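Local coordinates for protein N-alpha-acetyltransferase 35, NatC auxiliary subunit (Saccharomyces cerevisiae, PDB 6YGA) that serves as the auxiliary subunit of the NatC N-terminal acetyltransferase, the MAK3-MAK10-MAK31 complex that acetylates the N-terminal methionine of the L-A virus Gag protein, at residues F469-Y474 with P598-Y603; H478-L483 with K543-T548. All blocks are in the same frame, centred on the assembly; numbering follows the deposited sequence.

How the contacts relate
Helix 465-506 meets two kinds of partner along its length. In contact 1 its early turns receive an extended, proline-rich loop; in contact 2, further along, it lies antiparallel to helix 511-564. The two centres are 15 Å apart, and in sequence the helical pair of contact 2 falls wholly between the two segments of contact 1. They touch directly where Pro598 CB packs 4.0 Å from His478 ND1. Helix 433-456 borders both, receiving Tyr471 and Pro598 from contact 1 and Leu479 from contact 2. Ethanediol molecules, probably from the crystallisation liquor, bind beside contact 2.

Contact 1 of 2, residues F469-Y474 with P598-Y603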
ATOM      1  N   PHE B 469      18.868 -14.024   6.428  1.00 36.40           N
ATOM      2  CA  PHE B 469      19.948 -14.111   5.453  1.00 35.59           C
ATOM      3  C   PHE B 469      20.450 -15.542   5.308  1.00 37.14           C
ATOM      4  O   PHE B 469      20.764 -15.981   4.197  1.00 37.61           O
ATOM      5  CB  PHE B 469      21.085 -13.165   5.834  1.00 34.67           C
ATOM      6  CG  PHE B 469      20.879 -11.756   5.358  1.00 34.08           C
ATOM      7  CD1 PHE B 469      20.463 -11.501   4.060  1.00 31.87           C
ATOM      8  CD2 PHE B 469      21.079 -10.689   6.215  1.00 35.46           C
ATOM      9  CE1 PHE B 469      20.269 -10.202   3.621  1.00 33.07           C
ATOM     10  CE2 PHE B 469      20.892  -9.392   5.784  1.00 35.88           C
ATOM     11  CZ  PHE B 469      20.482  -9.147   4.487  1.00 34.83           C
ATOM     12  N   TRP B 470      20.519 -16.294   6.407  1.00 35.89           N
ATOM     13  CA  TRP B 470      20.959 -17.678   6.281  1.00 36.40           C
ATOM     14  C   TRP B 470      19.881 -18.539   5.641  1.00 37.52           C
ATOM     15  O   TRP B 470      20.191 -19.474   4.893  1.00 37.72           O
ATOM     16  CB  TRP B 470      21.359 -18.252   7.636  1.00 39.04           C
ATOM     17  CG  TRP B 470      21.814 -19.671   7.510  1.00 42.27           C
ATOM     18  CD1 TRP B 470      23.049 -20.104   7.128  1.00 43.83           C
ATOM     19  CD2 TRP B 470      21.027 -20.848   7.734  1.00 44.73           C
ATOM     20  NE1 TRP B 470      23.083 -21.476   7.107  1.00 46.88           N
ATOM     21  CE2 TRP B 470      21.854 -21.958   7.477  1.00 45.81           C
ATOM     22  CE3 TRP B 470      19.705 -21.068   8.130  1.00 46.33           C
ATOM     23  CZ2 TRP B 470      21.406 -23.269   7.608  1.00 48.42           C
ATOM     24  CZ3 TRP B 470      19.261 -22.370   8.258  1.00 46.88           C
ATOM     25  CH2 TRP B 470      20.109 -23.453   7.999  1.00 48.70           C
ATOM     26  N   TYR B 471      18.610 -18.245   5.924  1.00 36.52           N
ATOM     27  CA  TYR B 471      17.535 -18.989   5.282  1.00 34.29           C
ATOM     28  C   TYR B 471      17.530 -18.750   3.778  1.00 31.93           C
ATOM     29  O   TYR B 471      17.292 -19.678   2.998  1.00 36.30           O
ATOM     30  CB  TYR B 471      16.186 -18.614   5.899  1.00 33.61           C
ATOM     31  CG  TYR B 471      15.011 -19.320   5.265  1.00 32.70           C
ATOM     32  CD1 TYR B 471      14.885 -20.700   5.334  1.00 33.52           C
ATOM     33  CD2 TYR B 471      14.025 -18.604   4.601  1.00 32.36           C
ATOM     34  CE1 TYR B 471      13.815 -21.348   4.754  1.00 33.87           C
ATOM     35  CE2 TYR B 471      12.948 -19.241   4.022  1.00 32.78           C
ATOM     36  CZ  TYR B 471      12.848 -20.613   4.100  1.00 34.73           C
ATOM     37  OH  TYR B 471      11.776 -21.250   3.523  1.00 35.47           O
ATOM     38  N   VAL B 472      17.814 -17.518   3.349  1.00 29.86           N
ATOM     39  CA  VAL B 472      17.847 -17.230   1.918  1.00 31.05           C
ATOM     40  C   VAL B 472      19.082 -17.851   1.279  1.00 31.67           C
ATOM     41  O   VAL B 472      19.031 -18.344   0.148  1.00 31.07           O
ATOM     42  CB  VAL B 472      17.768 -15.713   1.674  1.00 30.20           C
ATOM     43  CG1 VAL B 472      17.904 -15.401   0.189  1.00 26.72           C
ATOM     44  CG2 VAL B 472      16.453 -15.180   2.200  1.00 28.06           C
ATOM     45  N   TYR B 473      20.208 -17.843   1.995  1.00 33.54           N
ATOM     46  CA  TYR B 473      21.368 -18.611   1.554  1.00 33.94           C
ATOM     47  C   TYR B 473      21.007 -20.082   1.387  1.00 34.77           C
ATOM     48  O   TYR B 473      21.323 -20.702   0.366  1.00 33.81           O
ATOM     49  CB  TYR B 473      22.509 -18.442   2.556  1.00 36.93           C
ATOM     50  CG  TYR B 473      23.677 -19.366   2.318  1.00 40.70           C
ATOM     51  CD1 TYR B 473      24.647 -19.060   1.373  1.00 44.37           C
ATOM     52  CD2 TYR B 473      23.815 -20.541   3.042  1.00 43.67           C
ATOM     53  CE1 TYR B 473      25.720 -19.903   1.153  1.00 47.81           C
ATOM     54  CE2 TYR B 473      24.883 -21.390   2.830  1.00 46.30           C
ATOM     55  CZ  TYR B 473      25.834 -21.066   1.884  1.00 48.69           C
ATOM     56  OH  TYR B 473      26.901 -21.904   1.666  1.00 53.26           O
ATOM     57  N   TYR B 474      20.328 -20.649   2.385  1.00 34.84           N
ATOM     58  CA  TYR B 474      19.860 -22.027   2.302  1.00 35.43           C
ATOM     59  C   TYR B 474      18.947 -22.229   1.094  1.00 36.07           C
ATOM     60  O   TYR B 474      19.101 -23.199   0.343  1.00 34.16           O
ATOM     61  CB  TYR B 474      19.150 -22.390   3.608  1.00 37.52           C
ATOM     62  CG  TYR B 474      18.305 -23.639   3.573  1.00 35.71           C
ATOM     63  CD1 TYR B 474      18.873 -24.894   3.769  1.00 36.19           C
ATOM     64  CD2 TYR B 474      16.934 -23.560   3.376  1.00 34.55           C
ATOM     65  CE1 TYR B 474      18.096 -26.038   3.751  1.00 38.29           C
ATOM     66  CE2 TYR B 474      16.149 -24.694   3.353  1.00 36.33           C
ATOM     67  CZ  TYR B 474      16.734 -25.931   3.542  1.00 41.62           C
ATOM     68  OH  TYR B 474      15.954 -27.063   3.520  1.00 45.27           O
ATOM     69  N   PRO B 598      11.852 -26.860  -0.631  1.00 42.65           N
ATOM     70  CA  PRO B 598      12.735 -27.421   0.398  1.00 45.07           C
ATOM     71  C   PRO B 598      12.155 -27.258   1.801  1.00 50.19           C
ATOM     72  O   PRO B 598      11.530 -26.236   2.080  1.00 54.42           O
ATOM     73  CB  PRO B 598      14.031 -26.602   0.247  1.00 40.97           C
ATOM     74  CG  PRO B 598      13.770 -25.591  -0.846  1.00 41.21           C
ATOM     75  CD  PRO B 598      12.292 -25.521  -1.048  1.00 41.57           C
ATOM     76  N   GLU B 599      12.362 -28.248   2.667  1.00 50.80           N
ATOM     77  CA  GLU B 599      11.782 -28.197   4.002  1.00 51.44           C
ATOM     78  C   GLU B 599      12.329 -27.013   4.790  1.00 47.26           C
ATOM     79  O   GLU B 599      13.501 -26.646   4.670  1.00 45.19           O
ATOM     80  CB  GLU B 599      12.066 -29.498   4.756  1.00 56.77           C
ATOM     81  CG  GLU B 599      13.543 -29.842   4.851  1.00 60.71           C
ATOM     82  CD  GLU B 599      13.829 -30.896   5.901  1.00 67.28           C
ATOM     83  OE1 GLU B 599      12.866 -31.402   6.513  1.00 70.39           O
ATOM     84  OE2 GLU B 599      15.017 -31.215   6.119  1.00 69.42           O
ATOM     85  N   LEU B 600      11.469 -26.411   5.590  1.00 45.96           N
ATOM     86  CA  LEU B 600      11.902 -25.372   6.507  1.00 43.25           C
ATOM     87  C   LEU B 600      12.792 -25.986   7.579  1.00 44.34           C
ATOM     88  O   LEU B 600      12.347 -26.898   8.287  1.00 46.37           O
ATOM     89  CB  LEU B 600      10.694 -24.693   7.141  1.00 42.20           C
ATOM     90  CG  LEU B 600      10.972 -23.753   8.314  1.00 40.56           C
ATOM     91  CD1 LEU B 600      11.822 -22.574   7.873  1.00 37.31           C
ATOM     92  CD2 LEU B 600       9.660 -23.281   8.929  1.00 40.06           C
ATOM     93  N   PRO B 601      14.039 -25.543   7.726  1.00 43.94           N
ATOM     94  CA  PRO B 601      14.894 -26.101   8.780  1.00 43.34           C
ATOM     95  C   PRO B 601      14.295 -25.875  10.159  1.00 45.85           C
ATOM     96  O   PRO B 601      13.665 -24.850  10.430  1.00 46.40           O
ATOM     97  CB  PRO B 601      16.212 -25.336   8.610  1.00 41.87           C
ATOM     98  CG  PRO B 601      16.206 -24.896   7.185  1.00 42.40           C
ATOM     99  CD  PRO B 601      14.769 -24.593   6.869  1.00 43.10           C
ATOM    100  N   GLU B 602      14.496 -26.858  11.032  1.00 48.75           N
ATOM    101  CA  GLU B 602      13.984 -26.788  12.391  1.00 49.79           C
ATOM    102  C   GLU B 602      14.698 -25.695  13.182  1.00 44.33           C
ATOM    103  O   GLU B 602      15.796 -25.251  12.837  1.00 41.88           O
ATOM    104  CB  GLU B 602      14.149 -28.135  13.096  1.00 56.93           C
ATOM    105  CG  GLU B 602      13.213 -29.227  12.596  1.00 65.94           C
ATOM    106  CD  GLU B 602      11.774 -29.014  13.036  1.00 74.32           C
ATOM    107  OE1 GLU B 602      11.555 -28.305  14.041  1.00 77.26           O
ATOM    108  OE2 GLU B 602      10.861 -29.556  12.377  1.00 77.75           O
ATOM    109  N   TYR B 603      14.047 -25.268  14.265  1.00 44.87           N
ATOM    110  CA  TYR B 603      14.623 -24.250  15.136  1.00 46.34           C
ATOM    111  C   TYR B 603      16.022 -24.643  15.601  1.00 47.57           C
ATOM    112  O   TYR B 603      16.929 -23.804  15.647  1.00 47.46           O
ATOM    113  CB  TYR B 603      13.689 -24.020  16.324  1.00 47.04           C
ATOM    114  CG  TYR B 603      14.209 -23.087  17.389  1.00 47.41           C
ATOM    115  CD1 TYR B 603      14.053 -21.712  17.273  1.00 47.91           C
ATOM    116  CD2 TYR B 603      14.828 -23.583  18.526  1.00 51.20           C
ATOM    117  CE1 TYR B 603      14.516 -20.857  18.256  1.00 50.27           C
ATOM    118  CE2 TYR B 603      15.295 -22.740  19.512  1.00 53.14           C
ATOM    119  CZ  TYR B 603      15.136 -21.379  19.373  1.00 52.80           C
ATOM    120  OH  TYR B 603      15.604 -20.544  20.361  1.00 55.22           O
TER
HETATM  121  O   HOH W   1      11.054 -24.089   3.586  1.00 58.65           O
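Tyr474 and Pro601 form the centre of a contact in which a proline-rich loop, 598-603, lies against helix 465-506 in the TPR-like family region of the protein. The loop leads from helix 581-588 into helix 603-613, so the contact ties that connection to the long helix. It offers puckered proline rings and backbone carbonyls, and the helix answers with three aromatic side chains.

The principal aromatic interaction is a CH-pi contact: Pro601 CG sits over the centre of the Tyr474 ring, 3.9 Å from the centroid and 13° off the ring normal. Pro601 CD, meanwhile, approaches the ring of Tyr471 at its edge, 4.0 Å from CE1. Trp470 completes the set, its CZ3 standing 4.1 Å from Pro601 CG, so that one pyrrolidine ring serves all three aromatics. Beside it, Leu600 CD1 packs at 3.9 Å from Tyr471 CE1, the two side chains crossing at about a right angle.

Around this apolar core, neighbouring parts of the chain close in. Phe606 of helix 603-613 meets Trp470 edge to face and also touches Pro601, while Phe589 meets Tyr471 edge to face.

Polar contacts form where the tyrosines reach the loop backbone. With CG anti to the backbone N (chi1 165°), Tyr474 is directed across to the loop, and its hydroxyl donates to Glu599 O over 2.7 Å. The donor lies in the carbonyl plane, with a C=O...donor angle of 148°. This bond anchors the phenol end while Pro601 covers one face of the ring. Tyr471 reaches the backbone indirectly: water 1 lies in the plane of its ring at the edge, hydrogen-bonded to Tyr471 OH at 2.9 Å, and donates a hydrogen bond to Pro598 O at 2.7 Å.

Contact 2 of 2, residues H478-L483 with K543-T548; sequences HLETFL and KEINIT. With EDO (1,2-ethanediol), chain C; EDO (1,2-ethanediol), chain D.
Helix 478-483 and helix 543-548 run antiparallel, their local axes 9.6 Å apart at closest approach with a signed crossing angle of -160°. They belong to helices 465-506 and 511-564, which follow one another in the chain as an antiparallel helical hairpin within the TPR-like family region. The backbones come nearest at Glu480 and Ile545, whose CA atoms are 6.4 Å apart, and the side chains centre on the same place.

Ile545 points toward the opposite helix and divides its branches among three residues. Because CG1 is anti to the backbone N, the longer branch runs to Leu479, where CD1 meets Leu479 CD2 at 3.7 Å. The shorter branch, CG2, lies 4.0 Å from Glu480 CB and also touches a methyl of Leu483. Leu479 extends this apolar layer to helix 433-456, resting on Leu444 and Ile448, while Leu483 packs on Leu538 and Leu541 of the partner helix.

At the margin the contact turns polar. The Glu480 chain bends at chi2, bringing its carboxylate beside the Asn546 amide, with the two planes 84° apart. Asn546 ND2 gives OE2 only a weak hydrogen bond, 3.5 Å long and 144° at the hydrogen; Asn546 OD1, an acceptor like OE2, lies 3.4 Å from it without bonding. The firmer tie of ND2 is to the backbone carbonyl of Leu542. A long, weak ion pair joins Glu480 OE1 to Lys549.

Away from the hairpin interface, two ethanediols occupy another side of helix 543-548. Both donate through O2 to Glu544 OE2. The molecule of chain C also bridges to Thr548, whose OG1 is hydrogen-bonded to its O1 at 2.6 Å, with either oxygen a possible donor.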
ATOM      1  N   HIS B 478      19.728 -24.406  -2.617  1.00 36.19           N
ATOM      2  CA  HIS B 478      18.853 -25.378  -3.264  1.00 39.15           C
ATOM      3  C   HIS B 478      18.482 -24.942  -4.676  1.00 39.60           C
ATOM      4  O   HIS B 478      18.365 -25.779  -5.579  1.00 37.53           O
ATOM      5  CB  HIS B 478      17.594 -25.599  -2.424  1.00 41.33           C
ATOM      6  CG  HIS B 478      17.801 -26.513  -1.259  1.00 46.50           C
ATOM      7  ND1 HIS B 478      17.470 -27.850  -1.295  1.00 48.74           N
ATOM      8  CD2 HIS B 478      18.307 -26.285  -0.023  1.00 47.71           C
ATOM      9  CE1 HIS B 478      17.763 -28.406  -0.134  1.00 49.90           C
ATOM     10  NE2 HIS B 478      18.272 -27.478   0.656  1.00 49.94           N
ATOM     11  N   LEU B 479      18.292 -23.637  -4.889  1.00 37.78           N
ATOM     12  CA  LEU B 479      17.983 -23.161  -6.233  1.00 39.07           C
ATOM     13  C   LEU B 479      19.172 -23.343  -7.169  1.00 37.95           C
ATOM     14  O   LEU B 479      18.997 -23.709  -8.337  1.00 37.24           O
ATOM     15  CB  LEU B 479      17.548 -21.697  -6.191  1.00 39.14           C
ATOM     16  CG  LEU B 479      17.162 -21.093  -7.543  1.00 36.73           C
ATOM     17  CD1 LEU B 479      16.164 -21.983  -8.269  1.00 34.24           C
ATOM     18  CD2 LEU B 479      16.595 -19.699  -7.359  1.00 35.92           C
ATOM     19  N   GLU B 480      20.389 -23.105  -6.674  1.00 37.11           N
ATOM     20  CA  GLU B 480      21.564 -23.285  -7.520  1.00 39.03           C
ATOM     21  C   GLU B 480      21.763 -24.756  -7.871  1.00 38.10           C
ATOM     22  O   GLU B 480      22.095 -25.088  -9.016  1.00 35.24           O
ATOM     23  CB  GLU B 480      22.806 -22.716  -6.832  1.00 44.15           C
ATOM     24  CG  GLU B 480      24.038 -22.655  -7.727  1.00 52.83           C
ATOM     25  CD  GLU B 480      25.276 -23.209  -7.052  1.00 60.44           C
ATOM     26  OE1 GLU B 480      25.158 -23.701  -5.910  1.00 64.16           O
ATOM     27  OE2 GLU B 480      26.364 -23.154  -7.662  1.00 63.31           O
ATOM     28  N   THR B 481      21.551 -25.652  -6.901  1.00 38.09           N
ATOM     29  CA  THR B 481      21.646 -27.086  -7.171  1.00 37.59           C
ATOM     30  C   THR B 481      20.618 -27.517  -8.209  1.00 38.64           C
ATOM     31  O   THR B 481      20.935 -28.272  -9.137  1.00 39.42           O
ATOM     32  CB  THR B 481      21.457 -27.881  -5.879  1.00 37.94           C
ATOM     33  OG1 THR B 481      22.510 -27.568  -4.958  1.00 38.35           O
ATOM     34  CG2 THR B 481      21.466 -29.376  -6.161  1.00 34.63           C
ATOM     35  N   PHE B 482      19.379 -27.042  -8.068  1.00 39.63           N
ATOM     36  CA  PHE B 482      18.343 -27.339  -9.051  1.00 37.53           C
ATOM     37  C   PHE B 482      18.712 -26.795 -10.426  1.00 38.77           C
ATOM     38  O   PHE B 482      18.563 -27.492 -11.435  1.00 39.35           O
ATOM     39  CB  PHE B 482      17.007 -26.767  -8.574  1.00 36.39           C
ATOM     40  CG  PHE B 482      15.939 -26.727  -9.631  1.00 37.22           C
ATOM     41  CD1 PHE B 482      15.212 -27.866  -9.949  1.00 37.42           C
ATOM     42  CD2 PHE B 482      15.645 -25.542 -10.290  1.00 36.61           C
ATOM     43  CE1 PHE B 482      14.223 -27.827 -10.915  1.00 37.80           C
ATOM     44  CE2 PHE B 482      14.657 -25.496 -11.258  1.00 36.87           C
ATOM     45  CZ  PHE B 482      13.945 -26.639 -11.569  1.00 38.12           C
ATOM     46  N   LEU B 483      19.201 -25.553 -10.488  1.00 38.10           N
ATOM     47  CA  LEU B 483      19.563 -24.977 -11.780  1.00 38.69           C
ATOM     48  C   LEU B 483      20.752 -25.701 -12.400  1.00 40.02           C
ATOM     49  O   LEU B 483      20.811 -25.868 -13.624  1.00 40.95           O
ATOM     50  CB  LEU B 483      19.868 -23.490 -11.631  1.00 36.43           C
ATOM     51  CG  LEU B 483      18.684 -22.564 -11.366  1.00 37.42           C
ATOM     52  CD1 LEU B 483      19.194 -21.159 -11.117  1.00 38.55           C
ATOM     53  CD2 LEU B 483      17.690 -22.590 -12.524  1.00 36.59           C
ATOM     54  N   LYS B 543      24.599 -17.494 -12.515  1.00 41.60           N
ATOM     55  CA  LYS B 543      25.425 -16.372 -12.079  1.00 44.11           C
ATOM     56  C   LYS B 543      24.659 -15.453 -11.135  1.00 43.52           C
ATOM     57  O   LYS B 543      25.226 -14.946 -10.161  1.00 42.14           O
ATOM     58  CB  LYS B 543      25.938 -15.586 -13.286  1.00 48.36           C
ATOM     59  CG  LYS B 543      27.356 -15.938 -13.687  1.00 54.87           C
ATOM     60  CD  LYS B 543      28.051 -14.768 -14.365  1.00 60.00           C
ATOM     61  CE  LYS B 543      29.541 -15.034 -14.493  1.00 64.81           C
ATOM     62  NZ  LYS B 543      30.174 -15.266 -13.164  1.00 65.60           N
ATOM     63  N   GLU B 544      23.373 -15.224 -11.404  1.00 42.89           N
ATOM     64  CA  GLU B 544      22.598 -14.351 -10.529  1.00 44.94           C
ATOM     65  C   GLU B 544      22.359 -14.997  -9.172  1.00 41.67           C
ATOM     66  O   GLU B 544      22.473 -14.331  -8.136  1.00 42.58           O
ATOM     67  CB  GLU B 544      21.269 -13.977 -11.180  1.00 52.00           C
ATOM     68  CG  GLU B 544      20.401 -13.115 -10.279  1.00 58.87           C
ATOM     69  CD  GLU B 544      19.238 -12.474 -11.002  1.00 65.88           C
ATOM     70  OE1 GLU B 544      18.406 -13.213 -11.568  1.00 71.18           O
ATOM     71  OE2 GLU B 544      19.159 -11.228 -11.005  1.00 67.63           O
ATOM     72  N   ILE B 545      22.029 -16.292  -9.151  1.00 38.81           N
ATOM     73  CA  ILE B 545      21.737 -16.943  -7.878  1.00 35.96           C
ATOM     74  C   ILE B 545      23.006 -17.102  -7.050  1.00 35.87           C
ATOM     75  O   ILE B 545      22.954 -17.079  -5.815  1.00 37.81           O
ATOM     76  CB  ILE B 545      21.027 -18.293  -8.105  1.00 37.66           C
ATOM     77  CG1 ILE B 545      20.449 -18.812  -6.790  1.00 38.83           C
ATOM     78  CG2 ILE B 545      21.975 -19.322  -8.697  1.00 39.28           C
ATOM     79  CD1 ILE B 545      19.499 -17.832  -6.121  1.00 38.75           C
ATOM     80  N   ASN B 546      24.161 -17.257  -7.702  1.00 34.29           N
ATOM     81  CA  ASN B 546      25.414 -17.317  -6.958  1.00 35.67           C
ATOM     82  C   ASN B 546      25.769 -15.964  -6.354  1.00 35.23           C
ATOM     83  O   ASN B 546      26.394 -15.907  -5.288  1.00 34.43           O
ATOM     84  CB  ASN B 546      26.543 -17.820  -7.856  1.00 36.84           C
ATOM     85  CG  ASN B 546      26.650 -19.333  -7.859  1.00 42.25           C
ATOM     86  OD1 ASN B 546      27.050 -19.937  -6.863  1.00 44.70           O
ATOM     87  ND2 ASN B 546      26.299 -19.952  -8.979  1.00 43.43           N
ATOM     88  N   ILE B 547      25.373 -14.870  -7.008  1.00 34.77           N
ATOM     89  CA  ILE B 547      25.551 -13.551  -6.412  1.00 36.52           C
ATOM     90  C   ILE B 547      24.677 -13.415  -5.173  1.00 37.16           C
ATOM     91  O   ILE B 547      25.135 -12.962  -4.117  1.00 38.47           O
ATOM     92  CB  ILE B 547      25.251 -12.449  -7.443  1.00 34.55           C
ATOM     93  CG1 ILE B 547      26.336 -12.424  -8.515  1.00 34.77           C
ATOM     94  CG2 ILE B 547      25.146 -11.091  -6.768  1.00 30.50           C
ATOM     95  CD1 ILE B 547      26.022 -11.496  -9.662  1.00 35.28           C
ATOM     96  N   THR B 548      23.410 -13.826  -5.282  1.00 35.69           N
ATOM     97  CA  THR B 548      22.518 -13.814  -4.126  1.00 35.82           C
ATOM     98  C   THR B 548      23.069 -14.686  -3.007  1.00 36.80           C
ATOM     99  O   THR B 548      23.084 -14.284  -1.839  1.00 37.50           O
ATOM    100  CB  THR B 548      21.122 -14.294  -4.529  1.00 36.64           C
ATOM    101  OG1 THR B 548      20.529 -13.350  -5.427  1.00 39.72           O
ATOM    102  CG2 THR B 548      20.231 -14.447  -3.303  1.00 34.83           C
TER
HETATM  103  C1  EDO C 820      21.495 -10.984  -7.128  1.00 48.30           C
HETATM  104  O1  EDO C 820      20.623 -10.864  -5.995  1.00 47.03           O
HETATM  105  C2  EDO C 820      20.908 -10.259  -8.332  1.00 51.13           C
HETATM  106  O2  EDO C 820      19.512 -10.550  -8.456  1.00 55.20           O
HETATM  107  C1  EDO D 824      15.457  -8.353 -10.384  1.00 67.99           C
HETATM  108  O1  EDO D 824      14.756  -8.022  -9.180  1.00 69.22           O
HETATM  109  C2  EDO D 824      16.408  -9.513 -10.113  1.00 67.69           C
HETATM  110  O2  EDO D 824      17.034  -9.919 -11.337  1.00 68.10           O